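Local structure of cytochrome P450 CYP260B1 (Sorangium cellulosum, 5HIW) at residues F140-I154 and A176-A188. The protein binds haem (protoporphyrin IX containing iron) as a bacterial member of the cytochrome P450 family. Numbering follows the deposited sequence.
Sequences FGLPEERIAENDALI and AHAAMEAQLREIA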
ATOM      1  N   PHE A 140      -9.235  -9.165 -12.589  1.00 18.34           N
ATOM      2  CA  PHE A 140      -9.371  -8.429 -13.791  1.00 19.86           C
ATOM      3  C   PHE A 140      -9.439  -9.259 -15.092  1.00 20.64           C
ATOM      4  O   PHE A 140      -9.392  -8.659 -16.175  1.00 24.79           O
ATOM      5  CB  PHE A 140      -8.335  -7.309 -13.874  1.00 20.63           C
ATOM      6  CG  PHE A 140      -8.370  -6.329 -12.702  1.00 19.91           C
ATOM      7  CD1 PHE A 140      -9.500  -5.507 -12.485  1.00 20.06           C
ATOM      8  CD2 PHE A 140      -7.303  -6.219 -11.807  1.00 18.56           C
ATOM      9  CE1 PHE A 140      -9.524  -4.610 -11.409  1.00 21.16           C
ATOM     10  CE2 PHE A 140      -7.335  -5.378 -10.737  1.00 18.38           C
ATOM     11  CZ  PHE A 140      -8.436  -4.523 -10.545  1.00 19.31           C
ATOM     12  N   GLY A 141      -9.629 -10.557 -14.961  1.00 21.10           N
ATOM     13  CA  GLY A 141      -9.913 -11.469 -16.097  1.00 24.32           C
ATOM     14  C   GLY A 141      -8.646 -11.673 -16.914  1.00 27.96           C
ATOM     15  O   GLY A 141      -8.728 -12.016 -18.075  1.00 25.05           O
ATOM     16  N   LEU A 142      -7.483 -11.445 -16.310  1.00 22.95           N
ATOM     17  CA  LEU A 142      -6.222 -11.709 -17.017  1.00 23.55           C
ATOM     18  C   LEU A 142      -5.907 -13.165 -16.948  1.00 23.11           C
ATOM     19  O   LEU A 142      -6.037 -13.809 -15.938  1.00 23.21           O
ATOM     20  CB  LEU A 142      -5.073 -10.849 -16.506  1.00 24.16           C
ATOM     21  CG  LEU A 142      -5.180  -9.362 -16.692  1.00 24.88           C
ATOM     22  CD1 LEU A 142      -4.254  -8.565 -15.740  1.00 24.79           C
ATOM     23  CD2 LEU A 142      -4.859  -8.975 -18.123  1.00 26.01           C
ATOM     24  N   PRO A 143      -5.351 -13.698 -18.010  1.00 21.24           N
ATOM     25  CA  PRO A 143      -5.114 -15.137 -18.107  1.00 22.62           C
ATOM     26  C   PRO A 143      -4.069 -15.634 -17.165  1.00 22.03           C
ATOM     27  O   PRO A 143      -3.050 -14.989 -17.059  1.00 21.31           O
ATOM     28  CB  PRO A 143      -4.612 -15.337 -19.576  1.00 25.81           C
ATOM     29  CG  PRO A 143      -4.640 -13.987 -20.206  1.00 25.77           C
ATOM     30  CD  PRO A 143      -5.013 -12.927 -19.193  1.00 22.69           C
ATOM     31  N   GLU A 144      -4.272 -16.792 -16.567  1.00 21.04           N
ATOM     32  CA  GLU A 144      -3.334 -17.399 -15.709  1.00 28.16           C
ATOM     33  C   GLU A 144      -1.985 -17.620 -16.405  1.00 28.55           C
ATOM     34  O   GLU A 144      -0.955 -17.450 -15.770  1.00 26.55           O
ATOM     35  CB  GLU A 144      -3.825 -18.721 -15.153  1.00 36.35           C
ATOM     36  CG  GLU A 144      -2.687 -19.436 -14.421  1.00 44.16           C
ATOM     37  CD  GLU A 144      -3.032 -20.129 -13.135  1.00 51.39           C
ATOM     38  OE1 GLU A 144      -4.106 -19.847 -12.543  1.00 46.80           O
ATOM     39  OE2 GLU A 144      -2.181 -20.975 -12.750  1.00 53.49           O
ATOM     40  N   GLU A 145      -1.975 -17.923 -17.693  1.00 24.46           N
ATOM     41  CA  GLU A 145      -0.675 -18.259 -18.333  1.00 24.74           C
ATOM     42  C   GLU A 145       0.191 -17.016 -18.525  1.00 24.38           C
ATOM     43  O   GLU A 145       1.381 -17.127 -18.855  1.00 22.77           O
ATOM     44  CB  GLU A 145      -0.904 -18.998 -19.676  1.00 29.83           C
ATOM     45  CG  GLU A 145      -1.406 -18.130 -20.771  1.00 34.90           C
ATOM     46  CD  GLU A 145      -2.923 -18.012 -20.840  1.00 41.08           C
ATOM     47  OE1 GLU A 145      -3.688 -18.439 -19.864  1.00 36.02           O
ATOM     48  OE2 GLU A 145      -3.306 -17.427 -21.899  1.00 39.81           O
ATOM     49  N   ARG A 146      -0.358 -15.802 -18.289  1.00 21.89           N
ATOM     50  CA  ARG A 146       0.420 -14.606 -18.476  1.00 19.96           C
ATOM     51  C   ARG A 146       0.869 -13.977 -17.114  1.00 18.00           C
ATOM     52  O   ARG A 146       1.365 -12.837 -17.133  1.00 16.21           O
ATOM     53  CB  ARG A 146      -0.311 -13.575 -19.328  1.00 21.71           C
ATOM     54  CG  ARG A 146      -0.713 -14.177 -20.673  1.00 25.23           C
ATOM     55  CD  ARG A 146      -1.160 -13.118 -21.619  1.00 23.63           C
ATOM     56  NE  ARG A 146      -0.077 -12.355 -22.210  1.00 25.82           N
ATOM     57  CZ  ARG A 146      -0.208 -11.602 -23.301  1.00 25.43           C
ATOM     58  NH1 ARG A 146      -1.342 -11.557 -23.932  1.00 26.10           N
ATOM     59  NH2 ARG A 146       0.811 -10.946 -23.798  1.00 27.01           N
ATOM     60  N   ILE A 147       0.685 -14.707 -16.013  1.00 18.93           N
ATOM     61  CA  ILE A 147       0.944 -14.082 -14.640  1.00 19.13           C
ATOM     62  C   ILE A 147       2.375 -13.567 -14.513  1.00 18.96           C
ATOM     63  O   ILE A 147       2.616 -12.411 -14.101  1.00 17.08           O
ATOM     64  CB  ILE A 147       0.586 -15.026 -13.502  1.00 23.03           C
ATOM     65  CG1 ILE A 147      -0.936 -15.085 -13.392  1.00 23.90           C
ATOM     66  CG2 ILE A 147       1.157 -14.533 -12.177  1.00 22.57           C
ATOM     67  CD1 ILE A 147      -1.420 -16.170 -12.442  1.00 24.98           C
ATOM     68  N   ALA A 148       3.354 -14.396 -14.871  1.00 17.03           N
ATOM     69  CA  ALA A 148       4.797 -13.893 -14.857  1.00 17.70           C
ATOM     70  C   ALA A 148       5.117 -12.712 -15.772  1.00 18.94           C
ATOM     71  O   ALA A 148       5.813 -11.694 -15.422  1.00 17.88           O
ATOM     72  CB  ALA A 148       5.744 -15.100 -15.133  1.00 17.33           C
ATOM     73  N   GLU A 149       4.589 -12.790 -17.005  1.00 17.02           N
ATOM     74  CA  GLU A 149       4.784 -11.746 -17.981  1.00 15.86           C
ATOM     75  C   GLU A 149       4.205 -10.440 -17.426  1.00 17.78           C
ATOM     76  O   GLU A 149       4.850  -9.375 -17.448  1.00 18.38           O
ATOM     77  CB  GLU A 149       4.102 -12.128 -19.289  1.00 16.92           C
ATOM     78  CG  GLU A 149       4.124 -11.039 -20.364  1.00 18.58           C
ATOM     79  CD  GLU A 149       3.286 -11.382 -21.583  1.00 20.21           C
ATOM     80  OE1 GLU A 149       2.618 -12.405 -21.634  1.00 21.88           O
ATOM     81  OE2 GLU A 149       3.320 -10.551 -22.468  1.00 23.86           O
ATOM     82  N   ASN A 150       2.978 -10.567 -16.902  1.00 18.13           N
ATOM     83  CA  ASN A 150       2.287  -9.409 -16.387  1.00 17.75           C
ATOM     84  C   ASN A 150       2.891  -8.837 -15.083  1.00 15.40           C
ATOM     85  O   ASN A 150       2.922  -7.618 -14.925  1.00 16.42           O
ATOM     86  CB  ASN A 150       0.811  -9.699 -16.292  1.00 17.91           C
ATOM     87  CG  ASN A 150       0.172  -9.698 -17.678  1.00 19.11           C
ATOM     88  OD1 ASN A 150       0.664  -9.030 -18.588  1.00 22.68           O
ATOM     89  ND2 ASN A 150      -0.902 -10.428 -17.833  1.00 20.80           N
ATOM     90  N   ASP A 151       3.416  -9.716 -14.247  1.00 15.17           N
ATOM     91  CA  ASP A 151       4.209  -9.284 -13.105  1.00 17.65           C
ATOM     92  C   ASP A 151       5.370  -8.386 -13.566  1.00 17.06           C
ATOM     93  O   ASP A 151       5.562  -7.287 -13.068  1.00 16.02           O
ATOM     94  CB  ASP A 151       4.704 -10.488 -12.327  1.00 18.07           C
ATOM     95  CG  ASP A 151       5.369 -10.083 -10.987  1.00 22.66           C
ATOM     96  OD1 ASP A 151       4.597  -9.866  -9.987  1.00 19.32           O
ATOM     97  OD2 ASP A 151       6.626  -9.881 -10.999  1.00 18.82           O
ATOM     98  N   ALA A 152       6.151  -8.848 -14.536  1.00 16.48           N
ATOM     99  CA  ALA A 152       7.212  -8.031 -15.066  1.00 17.12           C
ATOM    100  C   ALA A 152       6.772  -6.725 -15.721  1.00 18.49           C
ATOM    101  O   ALA A 152       7.394  -5.695 -15.465  1.00 19.75           O
ATOM    102  CB  ALA A 152       8.115  -8.817 -15.993  1.00 20.64           C
ATOM    103  N   LEU A 153       5.667  -6.745 -16.470  1.00 19.72           N
ATOM    104  CA  LEU A 153       5.092  -5.537 -17.017  1.00 20.56           C
ATOM    105  C   LEU A 153       4.676  -4.520 -15.926  1.00 17.35           C
ATOM    106  O   LEU A 153       5.012  -3.357 -15.967  1.00 18.51           O
ATOM    107  CB  LEU A 153       3.951  -5.845 -17.961  1.00 18.15           C
ATOM    108  CG  LEU A 153       4.186  -6.517 -19.304  1.00 20.52           C
ATOM    109  CD1 LEU A 153       2.858  -6.779 -19.935  1.00 24.27           C
ATOM    110  CD2 LEU A 153       5.123  -5.739 -20.228  1.00 24.44           C
ATOM    111  N   ILE A 154       3.960  -4.986 -14.939  1.00 18.92           N
ATOM    112  CA  ILE A 154       3.542  -4.112 -13.854  1.00 17.53           C
ATOM    113  C   ILE A 154       4.718  -3.525 -13.068  1.00 20.03           C
ATOM    114  O   ILE A 154       4.736  -2.361 -12.734  1.00 20.22           O
ATOM    115  CB  ILE A 154       2.553  -4.869 -12.961  1.00 17.46           C
ATOM    116  CG1 ILE A 154       1.284  -5.229 -13.750  1.00 16.82           C
ATOM    117  CG2 ILE A 154       2.129  -3.983 -11.797  1.00 19.21           C
ATOM    118  CD1 ILE A 154       0.416  -6.293 -13.076  1.00 17.15           C
ATOM    119  N   ALA A 176       5.263  -0.955 -21.484  1.00 30.71           N
ATOM    120  CA  ALA A 176       4.669  -2.019 -20.659  1.00 30.68           C
ATOM    121  C   ALA A 176       3.217  -1.693 -20.441  1.00 28.78           C
ATOM    122  O   ALA A 176       2.364  -2.562 -20.454  1.00 26.05           O
ATOM    123  CB  ALA A 176       5.415  -2.142 -19.327  1.00 28.19           C
ATOM    124  N   HIS A 177       2.967  -0.408 -20.231  1.00 33.57           N
ATOM    125  CA  HIS A 177       1.611   0.111 -20.076  1.00 35.91           C
ATOM    126  C   HIS A 177       0.764  -0.193 -21.312  1.00 34.43           C
ATOM    127  O   HIS A 177      -0.340  -0.722 -21.201  1.00 31.41           O
ATOM    128  CB  HIS A 177       1.688   1.597 -19.763  1.00 37.70           C
ATOM    129  CG  HIS A 177       0.392   2.171 -19.338  1.00 42.92           C
ATOM    130  ND1 HIS A 177      -0.531   2.638 -20.245  1.00 48.22           N
ATOM    131  CD2 HIS A 177      -0.181   2.278 -18.114  1.00 44.86           C
ATOM    132  CE1 HIS A 177      -1.606   3.051 -19.592  1.00 48.20           C
ATOM    133  NE2 HIS A 177      -1.407   2.866 -18.296  1.00 48.97           N
ATOM    134  N   ALA A 178       1.317   0.045 -22.489  1.00 36.71           N
ATOM    135  CA  ALA A 178       0.593  -0.209 -23.697  1.00 34.54           C
ATOM    136  C   ALA A 178       0.354  -1.703 -23.920  1.00 32.45           C
ATOM    137  O   ALA A 178      -0.680  -2.050 -24.435  1.00 32.06           O
ATOM    138  CB  ALA A 178       1.280   0.453 -24.876  1.00 39.22           C
ATOM    139  N   ALA A 179       1.220  -2.616 -23.483  1.00 28.18           N
ATOM    140  CA  ALA A 179       0.931  -4.031 -23.629  1.00 27.15           C
ATOM    141  C   ALA A 179      -0.192  -4.472 -22.670  1.00 26.88           C
ATOM    142  O   ALA A 179      -1.043  -5.333 -22.969  1.00 29.37           O
ATOM    143  CB  ALA A 179       2.152  -4.853 -23.349  1.00 29.21           C
ATOM    144  N   MET A 180      -0.162  -3.893 -21.477  1.00 27.84           N
ATOM    145  CA  MET A 180      -1.207  -4.225 -20.510  1.00 29.81           C
ATOM    146  C   MET A 180      -2.542  -3.689 -21.040  1.00 29.01           C
ATOM    147  O   MET A 180      -3.566  -4.347 -20.949  1.00 29.29           O
ATOM    148  CB  MET A 180      -0.905  -3.574 -19.163  1.00 32.13           C
ATOM    149  CG  MET A 180       0.183  -4.280 -18.367  1.00 40.18           C
ATOM    150  SD  MET A 180      -0.281  -5.860 -17.674  1.00 49.54           S
ATOM    151  CE  MET A 180      -2.087  -5.639 -17.690  1.00 37.73           C
ATOM    152  N   GLU A 181      -2.493  -2.470 -21.556  1.00 32.73           N
ATOM    153  CA  GLU A 181      -3.674  -1.806 -22.135  1.00 35.40           C
ATOM    154  C   GLU A 181      -4.314  -2.665 -23.231  1.00 34.80           C
ATOM    155  O   GLU A 181      -5.527  -2.879 -23.246  1.00 34.76           O
ATOM    156  CB  GLU A 181      -3.260  -0.418 -22.653  1.00 39.59           C
ATOM    157  CG  GLU A 181      -4.253   0.701 -22.388  1.00 48.41           C
ATOM    158  CD  GLU A 181      -3.840   1.998 -23.078  1.00 52.58           C
ATOM    159  OE1 GLU A 181      -3.313   1.935 -24.222  1.00 54.24           O
ATOM    160  OE2 GLU A 181      -4.050   3.068 -22.485  1.00 45.59           O
ATOM    161  N   ALA A 182      -3.486  -3.277 -24.069  1.00 33.66           N
ATOM    162  CA  ALA A 182      -4.000  -4.119 -25.132  1.00 33.83           C
ATOM    163  C   ALA A 182      -4.657  -5.392 -24.622  1.00 30.93           C
ATOM    164  O   ALA A 182      -5.692  -5.815 -25.127  1.00 32.79           O
ATOM    165  CB  ALA A 182      -2.877  -4.449 -26.098  1.00 37.89           C
ATOM    166  N   GLN A 183      -4.074  -6.037 -23.609  1.00 27.20           N
ATOM    167  CA  GLN A 183      -4.729  -7.160 -22.993  1.00 25.21           C
ATOM    168  C   GLN A 183      -6.083  -6.730 -22.356  1.00 23.31           C
ATOM    169  O   GLN A 183      -7.067  -7.454 -22.391  1.00 30.97           O
ATOM    170  CB  GLN A 183      -3.888  -7.758 -21.841  1.00 26.57           C
ATOM    171  CG  GLN A 183      -2.668  -8.486 -22.315  1.00 25.41           C
ATOM    172  CD  GLN A 183      -1.872  -9.007 -21.155  1.00 22.87           C
ATOM    173  OE1 GLN A 183      -2.268  -9.956 -20.491  1.00 23.15           O
ATOM    174  NE2 GLN A 183      -0.672  -8.488 -21.030  1.00 26.95           N
ATOM    175  N   LEU A 184      -6.046  -5.604 -21.726  1.00 25.97           N
ATOM    176  CA  LEU A 184      -7.227  -5.132 -20.919  1.00 28.12           C
ATOM    177  C   LEU A 184      -8.329  -4.560 -21.844  1.00 31.64           C
ATOM    178  O   LEU A 184      -9.502  -4.745 -21.584  1.00 23.86           O
ATOM    179  CB  LEU A 184      -6.765  -4.082 -19.975  1.00 26.59           C
ATOM    180  CG  LEU A 184      -6.044  -4.608 -18.731  1.00 28.55           C
ATOM    181  CD1 LEU A 184      -5.491  -3.403 -18.049  1.00 30.89           C
ATOM    182  CD2 LEU A 184      -6.943  -5.405 -17.818  1.00 31.95           C
ATOM    183  N   ARG A 185      -7.928  -3.890 -22.933  1.00 39.71           N
ATOM    184  CA  ARG A 185      -8.882  -3.551 -24.010  1.00 40.26           C
ATOM    185  C   ARG A 185      -9.572  -4.744 -24.541  1.00 37.80           C
ATOM    186  O   ARG A 185     -10.770  -4.723 -24.723  1.00 42.70           O
ATOM    187  CB  ARG A 185      -8.190  -2.911 -25.195  1.00 46.48           C
ATOM    188  CG  ARG A 185      -8.377  -1.441 -25.223  1.00 54.00           C
ATOM    189  CD  ARG A 185      -7.557  -0.796 -26.313  1.00 59.61           C
ATOM    190  NE  ARG A 185      -7.618   0.639 -26.063  1.00 67.77           N
ATOM    191  CZ  ARG A 185      -6.604   1.389 -25.650  1.00 70.10           C
ATOM    192  NH1 ARG A 185      -5.387   0.870 -25.494  1.00 76.74           N
ATOM    193  NH2 ARG A 185      -6.806   2.682 -25.442  1.00 70.54           N
ATOM    194  N   GLU A 186      -8.826  -5.772 -24.859  1.00 34.28           N
ATOM    195  CA  GLU A 186      -9.427  -6.961 -25.424  1.00 35.21           C
ATOM    196  C   GLU A 186     -10.447  -7.568 -24.480  1.00 35.74           C
ATOM    197  O   GLU A 186     -11.529  -7.988 -24.885  1.00 35.31           O
ATOM    198  CB  GLU A 186      -8.353  -7.963 -25.726  1.00 36.42           C
ATOM    199  CG  GLU A 186      -8.881  -9.340 -26.052  1.00 42.54           C
ATOM    200  CD  GLU A 186      -7.742 -10.224 -26.482  1.00 49.72           C
ATOM    201  OE1 GLU A 186      -6.626  -9.971 -25.999  1.00 54.63           O
ATOM    202  OE2 GLU A 186      -7.944 -11.124 -27.315  1.00 52.46           O
ATOM    203  N   ILE A 187     -10.077  -7.637 -23.190  1.00 33.13           N
ATOM    204  CA  ILE A 187     -10.991  -8.124 -22.181  1.00 28.91           C
ATOM    205  C   ILE A 187     -12.203  -7.173 -22.051  1.00 25.16           C
ATOM    206  O   ILE A 187     -13.334  -7.627 -21.960  1.00 30.99           O
ATOM    207  CB  ILE A 187     -10.239  -8.287 -20.821  1.00 25.19           C
ATOM    208  CG1 ILE A 187      -9.203  -9.387 -20.932  1.00 31.35           C
ATOM    209  CG2 ILE A 187     -11.222  -8.692 -19.717  1.00 27.58           C
ATOM    210  CD1 ILE A 187      -8.049  -9.224 -19.939  1.00 33.63           C
ATOM    211  N   ALA A 188     -11.959  -5.878 -21.963  1.00 26.13           N
ATOM    212  CA  ALA A 188     -13.054  -4.898 -21.795  1.00 28.38           C
ATOM    213  C   ALA A 188     -14.070  -4.886 -22.993  1.00 35.19           C
ATOM    214  O   ALA A 188     -15.330  -4.738 -22.823  1.00 28.35           O
ATOM    215  CB  ALA A 188     -12.508  -3.535 -21.605  1.00 28.58           C
TER
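Leu153 meets Ala176 where helices 147-154 and 176-188 draw together, Leu153 CA and Ala176 CA being 5.1 Å apart. The axes of the two segments cross at -136°, with a closest approach of 9.5 Å. Ahead of the first helix, Gly141 O meets Ile187 CD1, and Phe140 O lies near Ile187 CG2; glycine suits this turn because its phi is positive and it has no side chain to crowd Ile187. Small Ala176 and Ala179 permit the close approach: Leu153 enters as a knob into the hole formed by them with Met180 and Gln183, its CD2 lying 3.7 Å from Ala176 CB and its CD1 over Ala179 and Met180. The polar centre is a pair of amides, Asn150 and Gln183, arriving from opposite directions and nearly coplanar. Gln183 NE2 donates to Asn150 OD1 (2.8 Å) and Asn150 ND2 returns a bond to Gln183 OE1 (3.0 Å), each acceptor using an in-plane lone pair. Two bonds fix the flip of both buried amides. Arg146, at the N-cap position, bends at chi3 (77°) and lays its guanidinium flat over the Gln183 amide, the planes 11° apart; Glu149 holds that guanidinium side-on through NE and NH2 in a salt bridge. Bent at chi2 and chi3, Met180 brings SD to 3.4 Å from Asn150 OD1 and CE against Leu142 CD1. On the amide face opposite Arg146, Leu142 CD2 comes 3.6 Å from Gln183 OE1, with Ile187 CD1 and Leu184 CD2 packed beyond it. Leu184 and Phe140 also rest on Val222 of helix 218-229, and the side chain of Phe140 is about 6 Å from the haem. By their order in the fold, the consecutive helices 147-162 and 167-191 correspond to the F and G helices of cytochromes P450, packed as the F/G pair over helix 218-229, the start of the I-helix region.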